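Local atomic coordinates of DUF309 domain-containing protein (Thermus thermophilus, PDB entry 2CWY), a protein that is of unknown function, a small all-helical protein of the DUF309 family from a thermophilic bacterium. Residues Gly33-Leu38 / Pro75-Asp80; Val42-Ala47 / Arg63-Arg68. All blocks are in the same frame, centred on the assembly; numbering follows the deposited sequence.

Interaction 1. Residues Gly33-Leu38 / Pro75-Asp80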
ATOM      1  N   GLY A  33      -7.174  13.443  -5.372  1.00 11.83           N
ATOM      2  CA  GLY A  33      -8.350  12.591  -5.317  1.00 12.16           C
ATOM      3  C   GLY A  33      -8.157  11.100  -5.132  1.00 12.09           C
ATOM      4  O   GLY A  33      -7.487  10.659  -4.195  1.00 13.05           O
ATOM      5  N   GLU A  34      -8.755  10.325  -6.035  1.00 12.04           N
ATOM      6  CA  GLU A  34      -8.685   8.864  -5.984  1.00 14.33           C
ATOM      7  C   GLU A  34      -7.274   8.301  -6.054  1.00 12.98           C
ATOM      8  O   GLU A  34      -6.954   7.328  -5.369  1.00 13.73           O
ATOM      9  CB  GLU A  34      -9.501   8.261  -7.118  1.00 14.60           C
ATOM     10  CG  GLU A  34     -10.964   8.583  -7.064  1.00 17.34           C
ATOM     11  CD  GLU A  34     -11.660   8.201  -8.348  1.00 20.56           C
ATOM     12  OE1 GLU A  34     -11.362   8.815  -9.394  1.00 23.71           O
ATOM     13  OE2 GLU A  34     -12.497   7.285  -8.324  1.00 24.58           O
ATOM     14  N   GLU A  35      -6.457   8.889  -6.920  1.00 12.61           N
ATOM     15  CA  GLU A  35      -5.071   8.474  -7.076  1.00 13.07           C
ATOM     16  C   GLU A  35      -4.292   8.687  -5.776  1.00 13.14           C
ATOM     17  O   GLU A  35      -3.512   7.825  -5.363  1.00 10.08           O
ATOM     18  CB  GLU A  35      -4.426   9.268  -8.212  1.00 13.06           C
ATOM     19  CG  GLU A  35      -4.944   8.883  -9.597  1.00 16.47           C
ATOM     20  CD  GLU A  35      -6.424   9.204  -9.806  1.00 20.57           C
ATOM     21  OE1 GLU A  35      -7.115   8.376 -10.432  1.00 22.95           O
ATOM     22  OE2 GLU A  35      -6.899  10.274  -9.357  1.00 20.27           O
ATOM     23  N   ARG A  36      -4.509   9.831  -5.126  1.00 11.38           N
ATOM     24  CA  ARG A  36      -3.808  10.127  -3.881  1.00 10.15           C
ATOM     25  C   ARG A  36      -4.261   9.135  -2.809  1.00 10.39           C
ATOM     26  O   ARG A  36      -3.453   8.640  -2.022  1.00  9.14           O
ATOM     27  CB  ARG A  36      -4.067  11.584  -3.428  1.00 10.11           C
ATOM     28  CG  ARG A  36      -3.036  12.131  -2.420  1.00 12.44           C
ATOM     29  CD  ARG A  36      -3.418  13.526  -1.875  1.00 14.85           C
ATOM     30  NE  ARG A  36      -2.461  14.027  -0.882  1.00 17.00           N
ATOM     31  CZ  ARG A  36      -1.356  14.712  -1.169  1.00 18.48           C
ATOM     32  NH1 ARG A  36      -1.051  15.001  -2.426  1.00 19.23           N
ATOM     33  NH2 ARG A  36      -0.541  15.102  -0.194  1.00 19.28           N
ATOM     34  N   ARG A  37      -5.550   8.809  -2.795  1.00  9.40           N
ATOM     35  CA  ARG A  37      -6.052   7.864  -1.806  1.00 10.53           C
ATOM     36  C   ARG A  37      -5.424   6.488  -2.029  1.00 10.05           C
ATOM     37  O   ARG A  37      -4.982   5.825  -1.084  1.00  9.84           O
ATOM     38  CB  ARG A  37      -7.584   7.780  -1.892  1.00 11.41           C
ATOM     39  CG  ARG A  37      -8.291   8.940  -1.185  1.00 14.56           C
ATOM     40  CD  ARG A  37      -9.769   8.960  -1.532  1.00 17.86           C
ATOM     41  NE  ARG A  37     -10.403   7.678  -1.245  1.00 21.83           N
ATOM     42  CZ  ARG A  37     -11.516   7.258  -1.834  1.00 24.21           C
ATOM     43  NH1 ARG A  37     -12.111   8.025  -2.740  1.00 24.99           N
ATOM     44  NH2 ARG A  37     -12.021   6.069  -1.531  1.00 25.70           N
ATOM     45  N   LEU A  38      -5.377   6.063  -3.288  1.00  9.01           N
ATOM     46  CA  LEU A  38      -4.793   4.780  -3.606  1.00  8.76           C
ATOM     47  C   LEU A  38      -3.337   4.716  -3.152  1.00  8.55           C
ATOM     48  O   LEU A  38      -2.928   3.752  -2.513  1.00  9.05           O
ATOM     49  CB  LEU A  38      -4.863   4.523  -5.104  1.00  9.52           C
ATOM     50  CG  LEU A  38      -4.056   3.293  -5.523  1.00 10.58           C
ATOM     51  CD1 LEU A  38      -4.774   2.024  -5.067  1.00 11.25           C
ATOM     52  CD2 LEU A  38      -3.874   3.300  -6.999  1.00 12.40           C
ATOM     53  N   PRO A  75      -9.200  -2.186 -11.168  1.00 15.39           N
ATOM     54  CA  PRO A  75      -7.940  -1.575 -10.742  1.00 14.55           C
ATOM     55  C   PRO A  75      -7.953  -0.057 -10.853  1.00 14.36           C
ATOM     56  O   PRO A  75      -8.907   0.543 -11.364  1.00 13.20           O
ATOM     57  CB  PRO A  75      -6.919  -2.214 -11.676  1.00 15.52           C
ATOM     58  CG  PRO A  75      -7.701  -2.396 -12.951  1.00 16.71           C
ATOM     59  CD  PRO A  75      -9.019  -2.946 -12.421  1.00 16.21           C
ATOM     60  N   LEU A  76      -6.888   0.558 -10.353  1.00 11.90           N
ATOM     61  CA  LEU A  76      -6.726   2.003 -10.412  1.00 12.80           C
ATOM     62  C   LEU A  76      -5.231   2.246 -10.568  1.00 12.25           C
ATOM     63  O   LEU A  76      -4.414   1.612  -9.891  1.00 13.44           O
ATOM     64  CB  LEU A  76      -7.251   2.669  -9.139  1.00 14.37           C
ATOM     65  CG  LEU A  76      -7.238   4.194  -9.125  1.00 15.62           C
ATOM     66  CD1 LEU A  76      -8.123   4.729 -10.251  1.00 18.03           C
ATOM     67  CD2 LEU A  76      -7.718   4.690  -7.775  1.00 16.34           C
HETATM   68  N   MSE A  77      -4.882   3.150 -11.479  1.00 11.49           N
HETATM   69  CA  MSE A  77      -3.484   3.483 -11.758  1.00 13.85           C
HETATM   70  C   MSE A  77      -2.707   2.275 -12.275  1.00 14.20           C
HETATM   71  O   MSE A  77      -1.483   2.256 -12.213  1.00 14.61           O
HETATM   72  CB  MSE A  77      -2.791   4.023 -10.499  1.00 15.54           C
HETATM   73  CG  MSE A  77      -3.387   5.289  -9.928  1.00 19.10           C
HETATM   74 SE   MSE A  77      -2.158   6.108  -8.650  1.00 22.98          SE
HETATM   75  CE  MSE A  77      -0.940   6.921  -9.913  1.00 23.90           C
ATOM     76  N   GLY A  78      -3.426   1.272 -12.776  1.00 15.13           N
ATOM     77  CA  GLY A  78      -2.791   0.073 -13.298  1.00 15.63           C
ATOM     78  C   GLY A  78      -2.484  -0.966 -12.233  1.00 15.34           C
ATOM     79  O   GLY A  78      -1.751  -1.928 -12.488  1.00 16.30           O
ATOM     80  N   LEU A  79      -3.062  -0.787 -11.048  1.00 11.73           N
ATOM     81  CA  LEU A  79      -2.848  -1.694  -9.921  1.00 12.18           C
ATOM     82  C   LEU A  79      -4.114  -2.406  -9.417  1.00 11.19           C
ATOM     83  O   LEU A  79      -5.147  -1.778  -9.199  1.00 10.77           O
ATOM     84  CB  LEU A  79      -2.241  -0.922  -8.736  1.00 10.45           C
ATOM     85  CG  LEU A  79      -2.097  -1.724  -7.435  1.00 11.19           C
ATOM     86  CD1 LEU A  79      -1.046  -2.814  -7.620  1.00 12.06           C
ATOM     87  CD2 LEU A  79      -1.717  -0.787  -6.297  1.00  9.37           C
ATOM     88  N   ASP A  80      -4.024  -3.718  -9.237  1.00 10.66           N
ATOM     89  CA  ASP A  80      -5.142  -4.481  -8.682  1.00 11.85           C
ATOM     90  C   ASP A  80      -4.949  -4.404  -7.163  1.00 12.03           C
ATOM     91  O   ASP A  80      -4.432  -5.335  -6.539  1.00 10.63           O
ATOM     92  CB  ASP A  80      -5.072  -5.939  -9.146  1.00 13.77           C
ATOM     93  CG  ASP A  80      -6.201  -6.792  -8.583  1.00 15.99           C
ATOM     94  OD1 ASP A  80      -6.982  -6.293  -7.738  1.00 14.95           O
ATOM     95  OD2 ASP A  80      -6.298  -7.972  -8.990  1.00 15.82           O
TER

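Interaction 2. Residues Val42-Ala47 / Arg63-Arg68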
ATOM      1  N   VAL A  42      -1.775   2.089  -0.294  1.00  8.36           N
ATOM      2  CA  VAL A  42      -0.699   1.126  -0.539  1.00  8.31           C
ATOM      3  C   VAL A  42       0.464   1.411   0.432  1.00  8.15           C
ATOM      4  O   VAL A  42       1.081   0.491   0.976  1.00  6.10           O
ATOM      5  CB  VAL A  42      -0.186   1.220  -1.999  1.00  8.29           C
ATOM      6  CG1 VAL A  42       1.027   0.293  -2.200  1.00  7.66           C
ATOM      7  CG2 VAL A  42      -1.295   0.847  -2.959  1.00  8.39           C
ATOM      8  N   ILE A  43       0.758   2.694   0.639  1.00  7.95           N
ATOM      9  CA  ILE A  43       1.811   3.088   1.560  1.00  7.45           C
ATOM     10  C   ILE A  43       1.499   2.564   2.972  1.00  8.06           C
ATOM     11  O   ILE A  43       2.383   2.044   3.657  1.00  5.56           O
ATOM     12  CB  ILE A  43       1.959   4.635   1.598  1.00  8.25           C
ATOM     13  CG1 ILE A  43       2.769   5.115   0.386  1.00  3.41           C
ATOM     14  CG2 ILE A  43       2.608   5.073   2.911  1.00  8.42           C
ATOM     15  CD1 ILE A  43       2.773   6.621   0.227  1.00  6.19           C
ATOM     16  N   LEU A  44       0.242   2.692   3.395  1.00  6.07           N
ATOM     17  CA  LEU A  44      -0.159   2.249   4.736  1.00  6.29           C
ATOM     18  C   LEU A  44      -0.146   0.725   4.887  1.00  6.36           C
ATOM     19  O   LEU A  44       0.090   0.212   5.979  1.00  7.15           O
ATOM     20  CB  LEU A  44      -1.547   2.821   5.079  1.00  7.09           C
ATOM     21  CG  LEU A  44      -1.578   4.345   5.309  1.00  9.28           C
ATOM     22  CD1 LEU A  44      -3.019   4.886   5.210  1.00  8.45           C
ATOM     23  CD2 LEU A  44      -0.986   4.640   6.683  1.00 10.90           C
ATOM     24  N   LEU A  45      -0.409   0.001   3.801  1.00  4.58           N
ATOM     25  CA  LEU A  45      -0.356  -1.460   3.855  1.00  5.26           C
ATOM     26  C   LEU A  45       1.116  -1.854   4.010  1.00  7.39           C
ATOM     27  O   LEU A  45       1.458  -2.731   4.816  1.00  6.58           O
ATOM     28  CB  LEU A  45      -0.912  -2.075   2.568  1.00  5.14           C
ATOM     29  CG  LEU A  45      -2.395  -1.820   2.289  1.00  6.29           C
ATOM     30  CD1 LEU A  45      -2.798  -2.558   1.017  1.00  8.31           C
ATOM     31  CD2 LEU A  45      -3.231  -2.298   3.459  1.00  7.72           C
ATOM     32  N   ALA A  46       1.987  -1.213   3.232  1.00  6.64           N
ATOM     33  CA  ALA A  46       3.416  -1.508   3.336  1.00  7.66           C
ATOM     34  C   ALA A  46       3.880  -1.189   4.766  1.00  8.87           C
ATOM     35  O   ALA A  46       4.601  -1.975   5.394  1.00  8.44           O
ATOM     36  CB  ALA A  46       4.214  -0.672   2.310  1.00  7.88           C
ATOM     37  N   ALA A  47       3.449  -0.039   5.277  1.00  7.54           N
ATOM     38  CA  ALA A  47       3.822   0.390   6.625  1.00  8.02           C
ATOM     39  C   ALA A  47       3.365  -0.609   7.687  1.00  8.01           C
ATOM     40  O   ALA A  47       4.074  -0.852   8.666  1.00  9.68           O
ATOM     41  CB  ALA A  47       3.234   1.790   6.910  1.00  9.46           C
ATOM     42  N   ARG A  63      -6.202  -0.473   9.120  1.00  9.06           N
ATOM     43  CA  ARG A  63      -7.482   0.229   9.241  1.00 10.84           C
ATOM     44  C   ARG A  63      -7.464   1.543   8.450  1.00 11.38           C
ATOM     45  O   ARG A  63      -8.422   1.865   7.730  1.00 12.23           O
ATOM     46  CB  ARG A  63      -7.810   0.530  10.718  1.00 14.43           C
ATOM     47  CG  ARG A  63      -8.844   1.650  10.902  1.00 18.49           C
ATOM     48  CD  ARG A  63      -9.345   1.785  12.345  1.00 20.87           C
ATOM     49  NE  ARG A  63      -8.278   1.805  13.344  1.00 19.38           N
ATOM     50  CZ  ARG A  63      -7.312   2.721  13.415  1.00 21.97           C
ATOM     51  NH1 ARG A  63      -7.256   3.717  12.538  1.00 19.05           N
ATOM     52  NH2 ARG A  63      -6.409   2.650  14.388  1.00 21.28           N
ATOM     53  N   LYS A  64      -6.382   2.304   8.581  1.00  8.16           N
ATOM     54  CA  LYS A  64      -6.277   3.571   7.849  1.00  9.32           C
ATOM     55  C   LYS A  64      -6.222   3.310   6.345  1.00  8.54           C
ATOM     56  O   LYS A  64      -6.812   4.051   5.550  1.00  9.67           O
ATOM     57  CB  LYS A  64      -5.037   4.331   8.309  1.00  9.38           C
ATOM     58  CG  LYS A  64      -5.147   4.781   9.760  1.00 15.13           C
ATOM     59  CD  LYS A  64      -3.802   5.203  10.315  1.00 20.42           C
ATOM     60  CE  LYS A  64      -3.283   6.444   9.647  1.00 23.58           C
ATOM     61  NZ  LYS A  64      -1.981   6.854  10.271  1.00 27.71           N
ATOM     62  N   ALA A  65      -5.506   2.260   5.950  1.00  8.87           N
ATOM     63  CA  ALA A  65      -5.422   1.910   4.537  1.00  8.70           C
ATOM     64  C   ALA A  65      -6.810   1.566   3.991  1.00  9.76           C
ATOM     65  O   ALA A  65      -7.189   1.996   2.901  1.00  8.56           O
ATOM     66  CB  ALA A  65      -4.484   0.727   4.340  1.00 11.02           C
ATOM     67  N   GLU A  66      -7.568   0.773   4.746  1.00 11.13           N
ATOM     68  CA  GLU A  66      -8.904   0.386   4.312  1.00 11.75           C
ATOM     69  C   GLU A  66      -9.789   1.617   4.152  1.00 12.09           C
ATOM     70  O   GLU A  66     -10.573   1.704   3.204  1.00 11.31           O
ATOM     71  CB  GLU A  66      -9.512  -0.606   5.308  1.00 15.15           C
ATOM     72  CG  GLU A  66      -8.715  -1.924   5.370  1.00 16.79           C
ATOM     73  CD  GLU A  66      -9.213  -2.904   6.422  1.00 20.40           C
ATOM     74  OE1 GLU A  66      -9.490  -2.476   7.563  1.00 20.90           O
ATOM     75  OE2 GLU A  66      -9.299  -4.110   6.102  1.00 20.85           O
ATOM     76  N   ALA A  67      -9.646   2.574   5.063  1.00 11.85           N
ATOM     77  CA  ALA A  67     -10.434   3.799   5.006  1.00 14.47           C
ATOM     78  C   ALA A  67     -10.157   4.565   3.711  1.00 14.93           C
ATOM     79  O   ALA A  67     -11.062   5.143   3.105  1.00 16.72           O
ATOM     80  CB  ALA A  67     -10.113   4.675   6.210  1.00 16.56           C
ATOM     81  N   ARG A  68      -8.902   4.564   3.283  1.00 12.58           N
ATOM     82  CA  ARG A  68      -8.523   5.264   2.066  1.00 12.36           C
ATOM     83  C   ARG A  68      -8.944   4.523   0.796  1.00 12.07           C
ATOM     84  O   ARG A  68      -9.329   5.148  -0.200  1.00 13.32           O
ATOM     85  CB  ARG A  68      -7.003   5.450   2.016  1.00 13.99           C
ATOM     86  CG  ARG A  68      -6.365   6.093   3.242  1.00 18.40           C
ATOM     87  CD  ARG A  68      -6.416   7.604   3.213  1.00 23.53           C
ATOM     88  NE  ARG A  68      -5.690   8.173   4.349  1.00 24.06           N
ATOM     89  CZ  ARG A  68      -6.117   8.127   5.608  1.00 26.95           C
ATOM     90  NH1 ARG A  68      -7.273   7.542   5.896  1.00 27.87           N
ATOM     91  NH2 ARG A  68      -5.387   8.661   6.578  1.00 24.33           N
TER

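Interaction 1. Residues Gly33-Leu38 / Pro75-Asp80
Leu76 reaches from the loop 75-80 onto the first turn of the helix containing Gly33-Leu38, and each carbon of its side chain finds a neighbour there. Its CB and CG run along the methyl Leu38 CD2, with Leu76 CB 4.0 Å from it. CG stands anti to the backbone N (chi1 -175°), which directs the fork at the helix. From the fork, Leu76 CD2 approaches Glu34 O at 3.7 Å and also meets CB of Leu38, while Leu76 CD1 lies 3.8 Å from Glu35 OE1, that glutamate chain crossing the leucine at about a right angle. The loop is folded into a type I' beta turn from Leu76 to Leu79, closed by Leu79 N to Leu76 O at 3.0 Å and by the reverse bond from Leu76 N to Leu79 O. Met77 accepts positive phi at the first corner; at the second, a CB on Gly78 would be jammed against Met77 O, so glycine suits it. Met77, present as selenomethionine, lies alongside Leu38 and points the other way. Its CG is 3.6 Å from Leu38 CD2 and its SE 3.9 Å from Glu35 CB, an unbranched chain lying along both leucine methyl and glutamate methylenes. An alanine at Leu76 would lack CG and both methyls, and would probably leave a gap against Leu38 CB and CD2. Leu79 adds a looser touch, its CD2 being 4.3 Å from Leu38 CD1. Just beyond the turn, Asp80 occupies the N-cap of helix 81-92.

Interaction 2. Residues Val42-Ala47 / Arg63-Arg68
Arg68, whose CG rests 4.1 Å from Leu44 CD1, sends its NE to Gln40 OE1, a hydrogen bond that ties the end of helix 59-69 to helix 33-53 one turn before Leu44. The arginine chain bends at chi2 (-84°), and its aliphatic base lies against the leucine while Leu44 CD1 also approaches the guanidinium obliquely. Leu44 supplies most of the contact: CB stands 3.7 Å from Ala65 CB, CD1 touches Lys64 CB at 3.7 Å, and CD2 comes near Lys64 CE, the leucine and lysine chains crossing at about a right angle. Lysine suits this edge, since its CB and CE lie against the leucine methyls, which its aliphatic stem allows. Ala65 meets two leucines at once. The methyl Leu45 CD2 lies only 3.4 Å from Ala65 CB, tighter than usual for two carbons, and a small residue here is consistent with the axes of the two segments coming within 8.1 Å. Leu45 also packs against Trp12 of helix 5-13 and Leu85 and Ala88 of helix 81-92, so it belongs to the common core. The segments run almost oppositely, at 164°, as expected of consecutive helices joined by a short loop: an antiparallel alpha-hairpin within an all-helical bundle.

How the interactions relate
After helices 5-13 and 17-30, the chain enters helix 33-53, which serves both contacts: its first turn belongs to interaction 1 and its middle to interaction 2. A short loop turns the chain back into helix 59-69, where interaction 2 closes the smaller loop. The chain then leaves that helix and passes through 75-80, where interaction 1 closes the larger loop, enclosing the smaller one, before helix 81-92 begins. The two contacts, with centres about 13 Å apart, also meet directly: Arg37 NE probably bonds to Arg68 O at 2.9 Å, and Leu79 packs on Val42. Together they bind helix 33-53 to its hairpin partner and to the linker leading into the last helix.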